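Side-chain contacts in transketolase (Campylobacter jejuni, PDB 3L84), which belongs to the transketolase family, enzymes built around thiamine diphosphate-binding domains, and forms an assembly of two subunits: residues Asp442-Gly447 and Val584-Ser589; Ala36-Val41 and Ala238-Ala243; Gln118-Ala123 and Asp152-Glu157; Ser74-Ser79 and Leu107-Ala112. All coordinates share one frame; numbering follows the deposited sequence.

Contact 1: residues Asp442-Gly447 and Val584-Ser589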
loop_
_atom_site.group_PDB
_atom_site.type_symbol
_atom_site.label_atom_id
_atom_site.label_comp_id
_atom_site.label_asym_id
_atom_site.label_seq_id
_atom_site.Cartn_x
_atom_site.Cartn_y
_atom_site.Cartn_z
ATOM N N ASP A 442 -1.907 2.799 -17.685
ATOM C CA ASP A 442 -0.566 3.143 -17.163
ATOM C C ASP A 442 -0.185 4.600 -17.090
ATOM O O ASP A 442 0.900 4.874 -16.600
ATOM C CB ASP A 442 0.516 2.433 -17.990
ATOM C CG ASP A 442 0.698 2.995 -19.390
ATOM O OD1 ASP A 442 -0.292 3.371 -20.021
ATOM O OD2 ASP A 442 1.856 2.957 -19.877
ATOM N N SER A 443 -1.020 5.526 -17.527
ATOM C CA SER A 443 -0.568 6.901 -17.629
ATOM C C SER A 443 -1.730 7.875 -17.649
ATOM O O SER A 443 -2.894 7.505 -17.535
ATOM C CB SER A 443 0.279 7.103 -18.892
ATOM O OG SER A 443 -0.575 7.184 -20.024
ATOM N N ILE A 444 -1.401 9.148 -17.835
ATOM C CA ILE A 444 -2.385 10.216 -18.096
ATOM C C ILE A 444 -3.282 9.897 -19.282
ATOM O O ILE A 444 -4.334 10.521 -19.406
ATOM C CB ILE A 444 -1.695 11.583 -18.345
ATOM C CG1 ILE A 444 -0.522 11.497 -19.354
ATOM C CG2 ILE A 444 -1.189 12.159 -17.022
ATOM C CD1 ILE A 444 -0.111 12.872 -19.968
ATOM N N GLY A 445 -2.921 8.930 -20.128
ATOM C CA GLY A 445 -3.798 8.464 -21.194
ATOM C C GLY A 445 -5.115 7.889 -20.696
ATOM O O GLY A 445 -6.077 7.747 -21.470
ATOM N N VAL A 446 -5.196 7.578 -19.406
ATOM C CA VAL A 446 -6.472 7.276 -18.755
ATOM C C VAL A 446 -7.552 8.329 -19.042
ATOM O O VAL A 446 -8.732 8.008 -19.239
ATOM C CB VAL A 446 -6.215 7.115 -17.235
ATOM C CG1 VAL A 446 -7.506 7.261 -16.414
ATOM C CG2 VAL A 446 -5.585 5.758 -16.984
ATOM N N GLY A 447 -7.167 9.596 -19.053
ATOM C CA GLY A 447 -8.073 10.671 -19.435
ATOM C C GLY A 447 -8.997 11.125 -18.329
ATOM O O GLY A 447 -8.574 11.632 -17.308
ATOM N N VAL A 584 12.049 10.018 -22.908
ATOM C CA VAL A 584 10.700 10.501 -23.039
ATOM C C VAL A 584 9.717 9.455 -22.489
ATOM O O VAL A 584 9.615 8.339 -22.998
ATOM C CB VAL A 584 10.377 10.766 -24.524
ATOM C CG1 VAL A 584 8.975 11.337 -24.648
ATOM C CG2 VAL A 584 11.444 11.690 -25.190
ATOM N N GLU A 585 8.999 9.812 -21.422
ATOM C CA GLU A 585 8.045 8.915 -20.789
ATOM C C GLU A 585 6.949 9.743 -20.133
ATOM O O GLU A 585 7.229 10.748 -19.526
ATOM C CB GLU A 585 8.711 8.038 -19.713
ATOM C CG GLU A 585 9.518 6.879 -20.234
ATOM C CD GLU A 585 9.953 5.891 -19.154
ATOM O OE1 GLU A 585 10.159 6.261 -17.952
ATOM O OE2 GLU A 585 10.162 4.737 -19.529
ATOM N N ALA A 586 5.728 9.234 -20.181
ATOM C CA ALA A 586 4.587 9.844 -19.491
ATOM C C ALA A 586 4.589 9.386 -18.033
ATOM O O ALA A 586 3.752 8.597 -17.577
ATOM C CB ALA A 586 3.254 9.499 -20.184
ATOM N N ALA A 587 5.586 9.862 -17.314
ATOM C CA ALA A 587 5.864 9.448 -15.922
ATOM C C ALA A 587 6.844 10.432 -15.353
ATOM O O ALA A 587 7.515 11.150 -16.100
ATOM C CB ALA A 587 6.448 8.027 -15.893
ATOM N N HIS A 588 6.981 10.442 -14.037
ATOM C CA HIS A 588 8.046 11.232 -13.376
ATOM C C HIS A 588 9.094 10.225 -13.071
ATOM O O HIS A 588 9.038 9.569 -12.011
ATOM C CB HIS A 588 7.539 11.835 -12.085
ATOM C CG HIS A 588 8.502 12.765 -11.456
ATOM N ND1 HIS A 588 8.484 12.996 -10.109
ATOM C CD2 HIS A 588 9.441 13.595 -11.980
ATOM C CE1 HIS A 588 9.413 13.889 -9.817
ATOM N NE2 HIS A 588 10.023 14.257 -10.922
ATOM N N SER A 589 9.989 10.056 -14.030
ATOM C CA SER A 589 10.980 8.965 -14.040
ATOM C C SER A 589 12.438 9.524 -14.150
ATOM O O SER A 589 13.168 9.432 -15.144
ATOM C CB SER A 589 10.609 7.847 -15.029
ATOM O OG SER A 589 10.135 8.375 -16.261
HETATM O O HOH W 1 3.285 6.220 -15.916
HETATM O O HOH W 2 1.226 9.533 -16.708
#

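Contact 2: residues Ala36-Val41 and Ala238-Ala243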
loop_
_atom_site.group_PDB
_atom_site.type_symbol
_atom_site.label_atom_id
_atom_site.label_comp_id
_atom_site.label_asym_id
_atom_site.label_seq_id
_atom_site.Cartn_x
_atom_site.Cartn_y
_atom_site.Cartn_z
ATOM N N ALA A 36 4.589 -21.600 22.822
ATOM C CA ALA A 36 5.298 -22.877 22.874
ATOM C C ALA A 36 4.417 -24.075 23.215
ATOM O O ALA A 36 4.638 -25.174 22.683
ATOM C CB ALA A 36 6.466 -22.804 23.844
ATOM N N ASP A 37 3.401 -23.848 24.051
ATOM C CA ASP A 37 2.506 -24.943 24.383
ATOM C C ASP A 37 1.640 -25.328 23.175
ATOM O O ASP A 37 1.447 -26.516 22.882
ATOM C CB ASP A 37 1.633 -24.581 25.592
ATOM C CG ASP A 37 2.456 -24.255 26.827
ATOM O OD1 ASP A 37 3.440 -24.976 27.121
ATOM O OD2 ASP A 37 2.169 -23.238 27.478
ATOM N N ILE A 38 1.117 -24.327 22.469
ATOM C CA ILE A 38 0.359 -24.560 21.260
ATOM C C ILE A 38 1.180 -25.325 20.231
ATOM O O ILE A 38 0.699 -26.281 19.643
ATOM C CB ILE A 38 -0.159 -23.227 20.682
ATOM C CG1 ILE A 38 -1.228 -22.617 21.611
ATOM C CG2 ILE A 38 -0.679 -23.419 19.228
ATOM C CD1 ILE A 38 -1.523 -21.119 21.363
ATOM N N LEU A 39 2.415 -24.872 19.959
ATOM C CA LEU A 39 3.239 -25.566 18.953
ATOM C C LEU A 39 3.579 -26.989 19.352
ATOM O O LEU A 39 3.610 -27.871 18.511
ATOM C CB LEU A 39 4.476 -24.724 18.608
ATOM C CG LEU A 39 5.263 -25.255 17.403
ATOM C CD1 LEU A 39 4.456 -25.375 16.127
ATOM C CD2 LEU A 39 6.485 -24.348 17.176
ATOM N N SER A 40 3.819 -27.217 20.635
ATOM C CA SER A 40 4.073 -28.567 21.090
ATOM C C SER A 40 2.930 -29.509 20.780
ATOM O O SER A 40 3.137 -30.607 20.283
ATOM C CB SER A 40 4.364 -28.534 22.569
ATOM O OG SER A 40 5.576 -27.845 22.748
ATOM N N VAL A 41 1.699 -29.079 21.058
ATOM C CA VAL A 41 0.555 -29.902 20.703
ATOM C C VAL A 41 0.359 -30.023 19.192
ATOM O O VAL A 41 0.109 -31.082 18.653
ATOM C CB VAL A 41 -0.724 -29.365 21.345
ATOM C CG1 VAL A 41 -1.900 -30.228 20.974
ATOM C CG2 VAL A 41 -0.575 -29.327 22.876
ATOM N N ALA A 238 -6.725 -18.197 21.018
ATOM C CA ALA A 238 -5.979 -18.837 22.104
ATOM C C ALA A 238 -5.482 -17.780 23.064
ATOM O O ALA A 238 -4.650 -16.949 22.699
ATOM C CB ALA A 238 -4.844 -19.653 21.537
ATOM N N LYS A 239 -6.050 -17.730 24.262
ATOM C CA LYS A 239 -5.601 -16.757 25.250
ATOM C C LYS A 239 -4.266 -17.204 25.831
ATOM O O LYS A 239 -4.161 -18.302 26.365
ATOM C CB LYS A 239 -6.643 -16.616 26.337
ATOM C CG LYS A 239 -6.357 -15.468 27.281
ATOM C CD LYS A 239 -7.585 -15.097 28.115
ATOM C CE LYS A 239 -7.242 -14.000 29.103
ATOM N NZ LYS A 239 -6.116 -14.416 29.997
ATOM N N THR A 240 -3.242 -16.363 25.720
ATOM C CA THR A 240 -1.903 -16.718 26.182
ATOM C C THR A 240 -1.336 -15.563 26.988
ATOM O O THR A 240 -1.870 -14.429 27.038
ATOM C CB THR A 240 -0.911 -17.039 25.046
ATOM O OG1 THR A 240 -0.633 -15.829 24.349
ATOM C CG2 THR A 240 -1.437 -18.061 24.126
ATOM N N THR A 241 -0.282 -15.902 27.729
ATOM C CA THR A 241 0.506 -14.946 28.479
ATOM C C THR A 241 1.801 -14.737 27.690
ATOM O O THR A 241 2.559 -15.685 27.467
ATOM C CB THR A 241 0.815 -15.486 29.868
ATOM O OG1 THR A 241 -0.426 -15.609 30.602
ATOM C CG2 THR A 241 1.754 -14.563 30.606
ATOM N N ILE A 242 2.071 -13.516 27.262
ATOM C CA ILE A 242 3.328 -13.262 26.579
ATOM C C ILE A 242 4.469 -13.557 27.572
ATOM O O ILE A 242 4.355 -13.318 28.761
ATOM C CB ILE A 242 3.425 -11.848 25.986
ATOM C CG1 ILE A 242 4.550 -11.806 24.943
ATOM C CG2 ILE A 242 3.598 -10.750 27.057
ATOM C CD1 ILE A 242 4.627 -10.479 24.190
ATOM N N ALA A 243 5.523 -14.177 27.057
ATOM C CA ALA A 243 6.668 -14.572 27.887
ATOM C C ALA A 243 6.273 -15.558 28.995
ATOM O O ALA A 243 6.863 -15.608 30.072
ATOM C CB ALA A 243 7.394 -13.345 28.440
#

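Contact 3: residues Gln118-Ala123 and Asp152-Glu157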
loop_
_atom_site.group_PDB
_atom_site.type_symbol
_atom_site.label_atom_id
_atom_site.label_comp_id
_atom_site.label_asym_id
_atom_site.label_seq_id
_atom_site.Cartn_x
_atom_site.Cartn_y
_atom_site.Cartn_z
ATOM N N GLN A 118 0.501 -10.046 6.314
ATOM C CA GLN A 118 0.807 -10.769 5.070
ATOM C C GLN A 118 0.556 -12.260 5.222
ATOM O O GLN A 118 -0.070 -12.896 4.371
ATOM C CB GLN A 118 2.276 -10.580 4.611
ATOM C CG GLN A 118 2.710 -9.182 4.210
ATOM C CD GLN A 118 1.960 -8.645 3.020
ATOM O OE1 GLN A 118 1.760 -9.370 2.021
ATOM N NE2 GLN A 118 1.572 -7.351 3.094
ATOM N N GLY A 119 1.060 -12.819 6.312
ATOM C CA GLY A 119 1.045 -14.257 6.487
ATOM C C GLY A 119 -0.372 -14.815 6.567
ATOM O O GLY A 119 -0.633 -15.924 6.111
ATOM N N VAL A 120 -1.301 -14.082 7.170
ATOM C CA VAL A 120 -2.689 -14.496 7.215
ATOM C C VAL A 120 -3.248 -14.604 5.790
ATOM O O VAL A 120 -3.882 -15.615 5.445
ATOM C CB VAL A 120 -3.558 -13.526 8.056
ATOM C CG1 VAL A 120 -5.062 -13.908 7.973
ATOM C CG2 VAL A 120 -3.080 -13.534 9.536
ATOM N N ALA A 121 -2.996 -13.580 4.954
ATOM C CA ALA A 121 -3.445 -13.619 3.573
ATOM C C ALA A 121 -2.721 -14.727 2.811
ATOM O O ALA A 121 -3.309 -15.376 1.950
ATOM C CB ALA A 121 -3.247 -12.242 2.902
ATOM N N ASN A 122 -1.426 -14.931 3.064
ATOM C CA ASN A 122 -0.696 -16.029 2.409
ATOM C C ASN A 122 -1.340 -17.374 2.771
ATOM O O ASN A 122 -1.496 -18.247 1.907
ATOM C CB ASN A 122 0.740 -16.105 2.882
ATOM C CG ASN A 122 1.571 -14.872 2.558
ATOM O OD1 ASN A 122 1.400 -14.207 1.493
ATOM N ND2 ASN A 122 2.483 -14.585 3.443
ATOM N N ALA A 123 -1.720 -17.535 4.035
ATOM C CA ALA A 123 -2.302 -18.794 4.442
ATOM C C ALA A 123 -3.652 -19.035 3.764
ATOM O O ALA A 123 -3.956 -20.152 3.338
ATOM C CB ALA A 123 -2.440 -18.843 5.950
ATOM N N ASP A 152 -2.131 -10.056 17.346
ATOM C CA ASP A 152 -2.898 -8.799 17.248
ATOM C C ASP A 152 -2.531 -7.915 16.079
ATOM O O ASP A 152 -3.404 -7.352 15.413
ATOM C CB ASP A 152 -2.767 -7.994 18.538
ATOM C CG ASP A 152 -3.481 -8.654 19.653
ATOM O OD1 ASP A 152 -4.725 -8.728 19.533
ATOM O OD2 ASP A 152 -2.845 -9.146 20.606
ATOM N N GLY A 153 -1.251 -7.728 15.815
ATOM C CA GLY A 153 -0.836 -6.907 14.715
ATOM C C GLY A 153 -1.374 -7.399 13.391
ATOM O O GLY A 153 -1.748 -6.606 12.492
ATOM N N ASP A 154 -1.382 -8.714 13.206
ATOM C CA ASP A 154 -1.868 -9.272 11.972
ATOM C C ASP A 154 -3.349 -8.967 11.798
ATOM O O ASP A 154 -3.794 -8.632 10.697
ATOM C CB ASP A 154 -1.649 -10.792 11.923
ATOM C CG ASP A 154 -0.190 -11.186 11.998
ATOM O OD1 ASP A 154 0.585 -10.906 11.054
ATOM O OD2 ASP A 154 0.212 -11.760 13.066
ATOM N N LEU A 155 -4.134 -9.124 12.857
ATOM C CA LEU A 155 -5.580 -8.980 12.772
ATOM C C LEU A 155 -6.067 -7.545 12.707
ATOM O O LEU A 155 -7.184 -7.295 12.283
ATOM C CB LEU A 155 -6.272 -9.787 13.873
ATOM C CG LEU A 155 -6.020 -11.304 13.707
ATOM C CD1 LEU A 155 -6.915 -12.057 14.659
ATOM C CD2 LEU A 155 -6.205 -11.854 12.286
ATOM N N GLN A 156 -5.227 -6.584 13.057
ATOM C CA GLN A 156 -5.595 -5.171 12.873
ATOM C C GLN A 156 -5.367 -4.705 11.464
ATOM O O GLN A 156 -5.994 -3.739 11.021
ATOM C CB GLN A 156 -4.864 -4.290 13.892
ATOM C CG GLN A 156 -5.351 -4.514 15.294
ATOM C CD GLN A 156 -4.711 -3.620 16.316
ATOM O OE1 GLN A 156 -4.336 -2.478 16.008
ATOM N NE2 GLN A 156 -4.621 -4.114 17.565
ATOM N N GLU A 157 -4.451 -5.340 10.757
ATOM C CA GLU A 157 -4.128 -4.942 9.383
ATOM C C GLU A 157 -5.293 -5.224 8.447
ATOM O O GLU A 157 -5.889 -6.304 8.483
ATOM C CB GLU A 157 -2.873 -5.675 8.910
ATOM C CG GLU A 157 -1.626 -5.089 9.479
ATOM C CD GLU A 157 -1.225 -3.765 8.865
ATOM O OE1 GLU A 157 -1.910 -3.168 7.987
ATOM O OE2 GLU A 157 -0.112 -3.277 9.292
#

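Contact 4: residues Ser74-Ser79 and Leu107-Ala112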
loop_
_atom_site.group_PDB
_atom_site.type_symbol
_atom_site.label_atom_id
_atom_site.label_comp_id
_atom_site.label_asym_id
_atom_site.label_seq_id
_atom_site.Cartn_x
_atom_site.Cartn_y
_atom_site.Cartn_z
ATOM N N SER A 74 13.514 -23.252 16.047
ATOM C CA SER A 74 13.654 -24.294 17.060
ATOM C C SER A 74 12.894 -25.559 16.656
ATOM O O SER A 74 13.436 -26.679 16.727
ATOM C CB SER A 74 13.145 -23.787 18.389
ATOM O OG SER A 74 13.913 -22.716 18.932
ATOM N N PHE A 75 11.643 -25.365 16.222
ATOM C CA PHE A 75 10.796 -26.471 15.792
ATOM C C PHE A 75 11.359 -27.186 14.561
ATOM O O PHE A 75 11.371 -28.415 14.505
ATOM C CB PHE A 75 9.389 -25.952 15.532
ATOM C CG PHE A 75 8.465 -26.987 14.961
ATOM C CD1 PHE A 75 8.101 -28.082 15.710
ATOM C CD2 PHE A 75 8.040 -26.909 13.656
ATOM C CE1 PHE A 75 7.276 -29.070 15.168
ATOM C CE2 PHE A 75 7.203 -27.891 13.130
ATOM C CZ PHE A 75 6.827 -28.951 13.899
ATOM N N LEU A 76 11.859 -26.440 13.580
ATOM C CA LEU A 76 12.433 -27.088 12.378
ATOM C C LEU A 76 13.656 -27.918 12.753
ATOM O O LEU A 76 13.822 -29.062 12.298
ATOM C CB LEU A 76 12.786 -26.054 11.315
ATOM C CG LEU A 76 11.624 -25.272 10.729
ATOM C CD1 LEU A 76 12.114 -24.199 9.725
ATOM C CD2 LEU A 76 10.594 -26.185 10.032
ATOM N N HIS A 77 14.528 -27.380 13.606
ATOM C CA HIS A 77 15.704 -28.126 14.045
ATOM C C HIS A 77 15.294 -29.411 14.788
ATOM O O HIS A 77 15.778 -30.507 14.522
ATOM C CB HIS A 77 16.573 -27.282 14.981
ATOM C CG HIS A 77 17.726 -28.055 15.514
ATOM N ND1 HIS A 77 17.859 -28.451 16.829
ATOM C CD2 HIS A 77 18.751 -28.621 14.842
ATOM C CE1 HIS A 77 18.959 -29.183 16.947
ATOM N NE2 HIS A 77 19.506 -29.312 15.754
ATOM N N LEU A 78 14.398 -29.262 15.747
ATOM C CA LEU A 78 13.972 -30.400 16.568
ATOM C C LEU A 78 13.282 -31.483 15.758
ATOM O O LEU A 78 13.394 -32.663 16.082
ATOM C CB LEU A 78 13.045 -29.940 17.686
ATOM C CG LEU A 78 13.747 -29.150 18.793
ATOM C CD1 LEU A 78 12.729 -28.319 19.605
ATOM C CD2 LEU A 78 14.516 -30.092 19.723
ATOM N N SER A 79 12.541 -31.087 14.737
ATOM C CA SER A 79 11.787 -32.020 13.906
ATOM C C SER A 79 12.601 -32.721 12.857
ATOM O O SER A 79 12.062 -33.640 12.190
ATOM C CB SER A 79 10.626 -31.307 13.214
ATOM O OG SER A 79 9.730 -30.805 14.171
ATOM N N LEU A 107 15.281 -24.017 4.392
ATOM C CA LEU A 107 14.395 -25.155 4.110
ATOM C C LEU A 107 13.408 -25.421 5.228
ATOM O O LEU A 107 13.757 -25.403 6.428
ATOM C CB LEU A 107 15.234 -26.422 3.883
ATOM C CG LEU A 107 15.668 -26.617 2.429
ATOM C CD1 LEU A 107 14.725 -27.586 1.717
ATOM C CD2 LEU A 107 15.810 -25.329 1.610
ATOM N N GLY A 108 12.148 -25.596 4.842
ATOM C CA GLY A 108 11.091 -25.737 5.796
ATOM C C GLY A 108 10.250 -24.489 5.974
ATOM O O GLY A 108 9.153 -24.565 6.471
ATOM N N VAL A 109 10.758 -23.310 5.590
ATOM C CA VAL A 109 9.998 -22.077 5.695
ATOM C C VAL A 109 9.067 -21.986 4.482
ATOM O O VAL A 109 9.509 -21.959 3.327
ATOM C CB VAL A 109 10.921 -20.866 5.748
ATOM C CG1 VAL A 109 10.108 -19.587 5.594
ATOM C CG2 VAL A 109 11.729 -20.853 7.060
ATOM N N GLU A 110 7.770 -21.927 4.716
ATOM C CA GLU A 110 6.826 -21.996 3.619
ATOM C C GLU A 110 6.788 -20.739 2.777
ATOM O O GLU A 110 6.588 -20.802 1.561
ATOM C CB GLU A 110 5.417 -22.317 4.140
ATOM C CG GLU A 110 5.267 -23.757 4.683
ATOM C CD GLU A 110 5.360 -24.844 3.639
ATOM O OE1 GLU A 110 5.285 -24.528 2.430
ATOM O OE2 GLU A 110 5.490 -26.012 4.062
ATOM N N ILE A 111 6.910 -19.610 3.431
ATOM C CA ILE A 111 6.767 -18.311 2.774
ATOM C C ILE A 111 7.436 -17.297 3.659
ATOM O O ILE A 111 7.480 -17.469 4.874
ATOM C CB ILE A 111 5.271 -18.022 2.479
ATOM C CG1 ILE A 111 5.087 -16.807 1.553
ATOM C CG2 ILE A 111 4.484 -17.792 3.755
ATOM C CD1 ILE A 111 3.812 -16.880 0.722
ATOM N N ALA A 112 8.048 -16.278 3.076
ATOM C CA ALA A 112 8.658 -15.229 3.845
ATOM C C ALA A 112 7.612 -14.408 4.523
ATOM O O ALA A 112 6.627 -14.035 3.882
ATOM C CB ALA A 112 9.548 -14.321 2.935
#

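Contact 1: residues Asp442-Gly447 and Val584-Ser589
The carbonyl oxygen of A586 is gripped by two waters, and through them it is tied to the backbone of D442-G447. Water 1 donates to A586 O over 2.9 Å and gives its other proton to D442 O. Water 2 also donates to A586 O, at 2.8 Å, while accepting from I444 N at 2.9 Å. Direct contact between the loops is made by small hydrocarbon groups: S443 CB lies 4.0 Å from A586 CB. The S443 hydroxyl turns the other way. With chi1 at 77° it sits between its own backbone N and carbonyl carbon and accepts from G445 N over 2.9 Å at an N-H...O angle of 161°, an ST turn. The contact spans two domains: the loop after strand 436-440 belongs to the pyrimidine-binding domain and that after strand 580-584 to the C-terminal domain, where A586 is the centre of an inverse gamma turn. I444 CG1 adds a looser touch, 4.4 Å from A586 CB, and its side chain also packs on V614 and F615 of helix 611-617. Within V584-S589, S589 OG donates to the anti lone pair of E585 OE1 over 2.7 Å, and E585 OE2 forms a salt bridge with R463.

Contact 2: residues Ala36-Val41 and Ala238-Ala243
The end of the I38 side chain makes the whole direct contact: its CD1 methyl lies 3.6 Å from A238 CB and 4.1 Å from T240 CG2. The I38 and T240 side chains cross at about a right angle, and the one methyl touches both partners. It reaches them because the CG1 branch points away from the carbonyl carbon and runs on extended (chi2 163°), carrying CD1 out from the helix. T240 answers with its methyl alone. Its chi1 of 69° puts OG1 between the backbone N and the carbonyl carbon, where the hydroxyl is hydrogen-bonded to D180 OD1, and CG2 beside the backbone N, facing I38. In the fold, this is a helix packing against the end of a strand of a parallel alpha/beta sheet: helix 30-42 lies against strand 234-239, which runs between strands 175-181 and 208-213 in the thiamine diphosphate-binding domain. Further out, I220 of helix 217-228 packs on I38 and also on V41, one turn along. H215 bridges the two segments, its ND1 hydrogen-bonded to D37 OD2 and its NE2 accepting from T241 N, while D37 OD2 also forms a salt bridge with R14 of helix 3-24.

Contact 3: residues Gln118-Ala123 and Asp152-Glu157
With CG1 anti to its backbone N (chi1 174°), V120 turns its other methyl, CG2, toward the neighbouring helix and onto D154. V120 CG2 comes to 3.9 Å from D154 CB, touching the methylene and not the carboxylate, and the two side chains cross at a slant. The same methyl brushes L155 CD2 at 4.5 Å. C150 of strand 146-151 packs on both V120 and L155, and C164 of helix 158-169 also lies against V120. The helices concerned are 118-137 and the short 152-156, which follows directly on its strand; the Gly-Asp-Gly run at G151-G153 is the opening of the thiamine diphosphate signature known from this family. D154 chi1 (-61°) places CG beside the backbone N and sends the carboxylate to its polar partners: OD1 is hydrogen-bonded to S64 OG and G117 N, and OD2 to G151 N just ahead of its own helix. Q118, whose CB points away from D152-E157, is hydrogen-bonded through NE2 to Y420 OH of the second subunit. The buried carboxylate is thus fixed in rotation with both oxygens bonded, and what D154 offers V120 is its methylene.

Contact 4: residues Ser74-Ser79 and Leu107-Ala112
Helix 69-79 and the irregular chain L107-A112 approach most closely at L76 and G108, whose CA atoms are 6.9 Å apart, and G108 adopts a positive phi of 103° there. L76 carries the contact. Its CG lies anti to the carbonyl carbon, and a chi2 of 177° extends CD1 toward L107 O, while CD2 faces G108 O. CD1 stands 3.9 Å from L107 O and CD2 4.2 Å from G108 O, so the leucine lies mostly against peptide groups; having no side chain, G108 lets it come this near. CD1 also meets V109 CG2, at 4.3 Å. The price is polar: L107 O is buried under the leucine and has no hydrogen-bonding partner in the model. On the helix, S79 N and S79 OG both donate to F75 O, from opposite faces of its carbonyl plane. The contact fastens the loop between helices 85-88 and 118-137 to helix 69-79 within the thiamine diphosphate-binding domain. Y81 in the following loop packs on L76, whereas helix 3-24 covers S74 and L78 through L13, L16, S17 and M20. At the far end of the loop, I111 lies on F126 of helix 118-137 and, together with A112, on M431 of helix 418-431.

Contacts 2, 3 and 4 all fall within the thiamine diphosphate-binding domain, their centres 18 to 19 Å from one another, and contacts 3 and 4 both lie in the chain between the two segments of contact 2. Contact 4 connects the other two: F75 CB touches L39 CD2 of contact 2 at 3.7 Å, and I111 CD1 touches N122 CG of contact 3 at 3.5 Å. Contact 3 includes part of the Gly-Asp-Gly start of the cofactor signature, and T240 of contact 2 packs on N182, at its Asn end. Contact 1 stands apart, between the later domains, its centre 34 Å from that of contact 3 and 52 Å from that of contact 2. Contacts 1 and 3 both border the second subunit, through H588 and through Q118 and Q156.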